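PDB 6RIW: ORF10, which probably catalyses the chain-extending condensation in polyunsaturated fatty acid synthesis, this chain being the ketosynthase-chain length factor didomain of a longer multidomain synthase. Local coordinates for residues E700-T703 / L704-Y708; S805-S808 / A809-N812; H165-N168 / A169-A172. All coordinates share one frame; numbering follows the deposited sequence.

Contact 1: residues E700-T703 / L704-Y708; sequences ENIT and LRQHY
N701 and R705 face each other one turn apart on the short helix 699-706, in the second ketosynthase-like domain. The backbone bonds are those of an alpha helix: L704 N to E700 O, R705 N to N701 O at 2.9 Å, and Q706 N to I702 O. The side-chain bond repeats the same i to i+4 step. R705 NE donates to N701 OD1 at 3.0 Å, with a nearly straight N-H...O angle of 165°. The oxygen lies at the edge of the guanidinium, close to its plane, while the amide is turned 65° from that plane. R705 reaches it because its chain folds back about CB-CG (chi2 -61°). A water donates to N701 OD1 and accepts from R705 NH2 at 2.9 Å, closing a small ring. N701 ND2 is held separately by S696 O. L704 CD2 lies over one face of the guanidinium, offset toward the rim, 3.9 Å above its plane. A leucine in place of R705 would probably leave N701 OD1 without its NE donor, the water without NH2, and the amide fixed mainly by S696. Further along, a second water links T703 O to Q706 NE2, which also bonds to L519 O. H707 ND1 is held by Q956 N. The same T703 O sits over one face of the H707 ring, offset toward its rim, with CD2 the nearest ring atom at 3.3 Å.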
# COMPACT_ATOMS: atom_id res chain seq x y z
N GLU A 700 4.81 15.07 9.76
CA GLU A 700 3.68 14.16 9.95
C GLU A 700 4.12 12.89 10.66
O GLU A 700 3.42 12.39 11.56
CB GLU A 700 3.05 13.82 8.61
CG GLU A 700 2.36 14.99 7.93
CD GLU A 700 3.26 15.80 6.99
OE1 GLU A 700 4.51 15.72 7.11
OE2 GLU A 700 2.70 16.53 6.14
N ASN A 701 5.27 12.35 10.28
CA ASN A 701 5.72 11.14 10.98
C ASN A 701 6.13 11.43 12.41
O ASN A 701 5.88 10.62 13.30
CB ASN A 701 6.86 10.44 10.26
CG ASN A 701 7.16 9.09 10.89
OD1 ASN A 701 6.29 8.21 10.90
ND2 ASN A 701 8.35 8.94 11.46
N ILE A 702 6.79 12.57 12.66
CA ILE A 702 7.15 12.87 14.04
C ILE A 702 5.88 13.00 14.90
O ILE A 702 5.79 12.44 16.01
CB ILE A 702 8.04 14.13 14.13
CG1 ILE A 702 9.53 13.78 14.05
CG2 ILE A 702 7.88 14.77 15.53
CD1 ILE A 702 9.95 13.02 12.82
N THR A 703 4.89 13.72 14.38
CA THR A 703 3.58 13.83 15.02
C THR A 703 2.96 12.47 15.31
O THR A 703 2.50 12.20 16.43
CB THR A 703 2.64 14.63 14.11
OG1 THR A 703 3.16 15.94 13.92
CG2 THR A 703 1.23 14.73 14.71
N LEU A 704 2.93 11.59 14.31
CA LEU A 704 2.34 10.27 14.48
C LEU A 704 3.07 9.45 15.54
O LEU A 704 2.45 8.86 16.43
CB LEU A 704 2.35 9.53 13.13
CG LEU A 704 1.93 8.05 13.20
CD1 LEU A 704 0.51 7.93 13.79
CD2 LEU A 704 2.01 7.40 11.83
N ARG A 705 4.41 9.35 15.43
CA ARG A 705 5.11 8.42 16.30
C ARG A 705 5.18 8.92 17.72
O ARG A 705 5.26 8.10 18.64
CB ARG A 705 6.51 8.13 15.75
CG ARG A 705 6.49 7.65 14.28
CD ARG A 705 5.70 6.34 14.11
NE ARG A 705 5.61 5.96 12.69
CZ ARG A 705 5.11 4.82 12.24
NH1 ARG A 705 4.64 3.89 13.09
NH2 ARG A 705 5.07 4.60 10.93
N GLN A 706 5.09 10.23 17.94
CA GLN A 706 4.97 10.74 19.30
C GLN A 706 3.77 10.17 20.04
O GLN A 706 3.77 10.13 21.27
CB GLN A 706 4.86 12.27 19.30
CG GLN A 706 6.20 12.98 19.26
CD GLN A 706 6.09 14.36 19.86
OE1 GLN A 706 6.87 14.72 20.74
NE2 GLN A 706 5.08 15.15 19.43
N HIS A 707 2.71 9.77 19.31
CA HIS A 707 1.56 9.15 19.96
C HIS A 707 1.88 7.80 20.58
O HIS A 707 1.14 7.35 21.46
CB HIS A 707 0.38 8.95 18.98
CG HIS A 707 -0.14 10.23 18.40
ND1 HIS A 707 -0.50 11.30 19.18
CD2 HIS A 707 -0.35 10.61 17.11
CE1 HIS A 707 -0.92 12.29 18.41
NE2 HIS A 707 -0.83 11.90 17.14
N TYR A 708 3.01 7.17 20.20
CA TYR A 708 3.38 5.85 20.71
C TYR A 708 4.50 5.88 21.74
O TYR A 708 4.65 4.92 22.50
CB TYR A 708 3.77 4.93 19.55
CG TYR A 708 2.61 4.79 18.59
CD1 TYR A 708 1.52 3.98 18.89
CD2 TYR A 708 2.59 5.50 17.39
CE1 TYR A 708 0.41 3.87 18.00
CE2 TYR A 708 1.51 5.40 16.51
CZ TYR A 708 0.43 4.59 16.82
OH TYR A 708 -0.61 4.51 15.91
O HOH W 1 6.07 6.08 8.62
O HOH W 2 2.20 14.16 18.49

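Contact 2: residues S805-S808 / A809-N812; sequences SGFS and AENN
S805 OG stands between its backbone N and carbonyl carbon (chi1 62°), and from there it meets both E810 and the backbone of F807. E810 sends its CG away from its carbonyl carbon (chi1 -68°) and then runs extended, which brings OE1 back to the serine. S805 OG donates to E810 OE1 at 2.6 Å; OE1 receives it on its anti lone pair, away from OE2. S805 OG also accepts from F807 N at 3.1 Å, which makes an ST turn. One hydroxyl thus ties the turn to the first turn of the helix. The E810 side chain runs alongside that of F807, its carboxylate plane almost perpendicular to the ring. N811 OD1 takes the G806 N-H at 3.0 Å. The bond is straight at the hydrogen (165°), but the donor stands above the amide plane. A water adds a second link, accepting from S805 N and donating to N811 OD1 at 2.9 Å. F807 is the N-cap residue, and its O receives N811 N in an almost straight bond. S808 O receives N812 N in a less straight one. In the C-terminal half of the second ketosynthase-like domain, the turn carries the chain from strand 797-801 into helix 808-821. The F807 ring stacks on W739 and touches Y708, beyond helix 699-706. N811 ND2 makes a weak bond to L734 O, in the loop before strand 741-752.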
# COMPACT_ATOMS: atom_id res chain seq x y z
N SER A 805 14.03 -0.12 19.20
CA SER A 805 13.28 1.02 18.66
C SER A 805 13.34 2.23 19.57
O SER A 805 13.21 3.37 19.09
CB SER A 805 11.82 0.62 18.47
OG SER A 805 11.24 0.29 19.73
N GLY A 806 13.48 2.03 20.88
CA GLY A 806 13.35 3.14 21.79
C GLY A 806 11.93 3.38 22.29
O GLY A 806 11.73 4.29 23.11
N PHE A 807 10.95 2.59 21.83
CA PHE A 807 9.66 2.51 22.50
C PHE A 807 9.78 1.51 23.64
O PHE A 807 10.25 0.40 23.43
CB PHE A 807 8.58 2.10 21.50
CG PHE A 807 8.43 3.08 20.38
CD1 PHE A 807 7.67 4.23 20.54
CD2 PHE A 807 9.09 2.89 19.16
CE1 PHE A 807 7.52 5.15 19.52
CE2 PHE A 807 8.94 3.82 18.14
CZ PHE A 807 8.16 4.96 18.33
N SER A 808 9.37 1.92 24.85
CA SER A 808 9.83 1.20 26.04
C SER A 808 9.35 -0.24 26.07
O SER A 808 10.11 -1.13 26.44
CB SER A 808 9.40 1.94 27.32
OG SER A 808 8.08 2.37 27.23
N ALA A 809 8.10 -0.51 25.69
CA ALA A 809 7.62 -1.89 25.77
C ALA A 809 8.39 -2.81 24.82
O ALA A 809 8.60 -3.99 25.14
CB ALA A 809 6.12 -1.96 25.47
N GLU A 810 8.79 -2.29 23.65
CA GLU A 810 9.58 -3.10 22.72
C GLU A 810 10.99 -3.32 23.24
O GLU A 810 11.49 -4.47 23.26
CB GLU A 810 9.60 -2.43 21.33
CG GLU A 810 8.21 -2.45 20.67
CD GLU A 810 8.14 -1.75 19.30
OE1 GLU A 810 9.06 -0.95 18.96
OE2 GLU A 810 7.14 -1.99 18.58
N ASN A 811 11.65 -2.25 23.69
CA ASN A 811 12.99 -2.41 24.26
C ASN A 811 12.97 -3.37 25.44
O ASN A 811 13.88 -4.20 25.59
CB ASN A 811 13.56 -1.06 24.69
CG ASN A 811 14.20 -0.30 23.55
OD1 ASN A 811 13.89 -0.53 22.37
ND2 ASN A 811 15.09 0.62 23.88
N ASN A 812 11.96 -3.26 26.31
CA ASN A 812 11.95 -4.09 27.51
C ASN A 812 11.70 -5.55 27.19
O ASN A 812 12.30 -6.44 27.81
CB ASN A 812 10.90 -3.57 28.51
CG ASN A 812 11.30 -2.23 29.12
OD1 ASN A 812 12.46 -1.81 29.06
ND2 ASN A 812 10.32 -1.52 29.67
O HOH W 3 12.87 -2.53 20.56

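Contact 3: residues H165-N168 / A169-A172; sequences HADN and ALVA
A166 and A169 are joined through the backbone, A169 N donating to A166 O at 2.9 Å in a nearly straight bond. L170 N donates to D167 O at 3.1 Å, a little less straight. Both are i to i+3 bonds and mark a short 3-10 turn. In both, the donor stands well above the carbonyl plane. Just before them, H165 ND1 accepts the D167 N-H at 3.0 Å. That donor lies close to the ring plane of H165, so the imidazole edge closes the start of the turn. H165 O takes N168 N and, weakly, N168 ND2. The polar end of D167 is held by other parts of the protein: OD1 forms a salt bridge with R873 and a hydrogen bond with Y708, while OD2 bonds to Y82. With an arginine and two tyrosine hydroxyls at its oxygens, the buried acid is probably charged. The N168 amide is anchored by D87 N and G85 O.

L170 is the centre of an inverse gamma turn, where the chain leaves the 3-10 path; the bond V171 N to A169 O is weak. A water within hydrogen-bonding distance of D167 O and L170 O lies beside this bend. L170 CG is turned away from its carbonyl carbon (chi1 -53°), and CD1 comes within 3.8 Å of D167 OD1 as the two side chains cross. A169 CB rests 3.5 Å from A166 O. V171 CG2 packs against N168 O at the same separation.

The whole turn lies in the loop between helices 129-148 and 174-183, in the first ketosynthase domain. A169 packs on L132 and F133 of helix 129-148, and V171 on L89 of helix 88-104. A169 and L170 also touch L704 of helix 699-706, which belongs to the second domain.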
# COMPACT_ATOMS: atom_id res chain seq x y z
N HIS A 165 -8.21 8.37 16.79
CA HIS A 165 -7.14 7.52 17.31
C HIS A 165 -5.97 7.48 16.32
O HIS A 165 -6.17 7.29 15.11
CB HIS A 165 -7.66 6.10 17.54
CG HIS A 165 -6.78 5.24 18.40
ND1 HIS A 165 -5.61 4.67 17.94
CD2 HIS A 165 -6.94 4.79 19.67
CE1 HIS A 165 -5.06 3.95 18.90
NE2 HIS A 165 -5.85 3.99 19.96
N ALA A 166 -4.76 7.62 16.85
CA ALA A 166 -3.54 7.63 16.04
C ALA A 166 -3.41 6.43 15.11
O ALA A 166 -2.79 6.55 14.04
CB ALA A 166 -2.31 7.69 16.96
N ASP A 167 -3.95 5.27 15.49
CA ASP A 167 -3.82 4.10 14.61
C ASP A 167 -4.48 4.32 13.25
O ASP A 167 -4.19 3.60 12.30
CB ASP A 167 -4.44 2.85 15.28
CG ASP A 167 -3.54 2.22 16.37
OD1 ASP A 167 -2.35 2.61 16.52
OD2 ASP A 167 -4.03 1.31 17.09
N ASN A 168 -5.39 5.30 13.13
CA ASN A 168 -5.96 5.65 11.85
C ASN A 168 -4.94 6.23 10.86
O ASN A 168 -5.24 6.33 9.67
CB ASN A 168 -7.11 6.63 12.06
CG ASN A 168 -8.34 5.94 12.63
OD1 ASN A 168 -8.90 5.05 11.98
ND2 ASN A 168 -8.75 6.31 13.84
N ALA A 169 -3.74 6.57 11.30
CA ALA A 169 -2.73 7.01 10.33
C ALA A 169 -1.91 5.85 9.77
O ALA A 169 -1.10 6.06 8.85
CB ALA A 169 -1.80 8.03 10.98
N LEU A 170 -2.08 4.64 10.31
CA LEU A 170 -1.34 3.46 9.84
C LEU A 170 -2.15 2.83 8.71
O LEU A 170 -2.81 1.79 8.85
CB LEU A 170 -1.09 2.48 10.98
CG LEU A 170 -0.41 3.07 12.25
CD1 LEU A 170 -0.32 2.02 13.34
CD2 LEU A 170 0.98 3.59 11.91
N VAL A 171 -2.13 3.51 7.57
CA VAL A 171 -3.14 3.24 6.55
C VAL A 171 -2.80 1.99 5.74
O VAL A 171 -3.67 1.14 5.48
CB VAL A 171 -3.30 4.48 5.65
CG1 VAL A 171 -4.01 4.12 4.36
CG2 VAL A 171 -4.08 5.59 6.41
N ALA A 172 -1.54 1.83 5.33
CA ALA A 172 -1.22 0.80 4.33
C ALA A 172 -1.21 -0.62 4.93
O ALA A 172 -1.93 -1.51 4.44
CB ALA A 172 0.12 1.13 3.66
O HOH W 4 -5.20 1.87 10.21

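In the fold
Each contact is local, and the three follow one another along the chain without nesting or crossing; none encloses a loop. Contact 3 comes first, a turn in the loop between helices 129-148 and 174-183 of the first ketosynthase domain. Contact 1 runs along helix 699-706 and just past it, in the second domain. Contact 2 caps helix 808-821 in that same domain. Contacts 1 and 3 meet across the two domains: L704 CD1 lies 3.6 Å from A166 O, and H707 packs on A166. Contacts 1 and 2 meet where the F807 ring packs against R705 O and Y708 O. Contacts 2 and 3 do not touch; contact 1 lies against both.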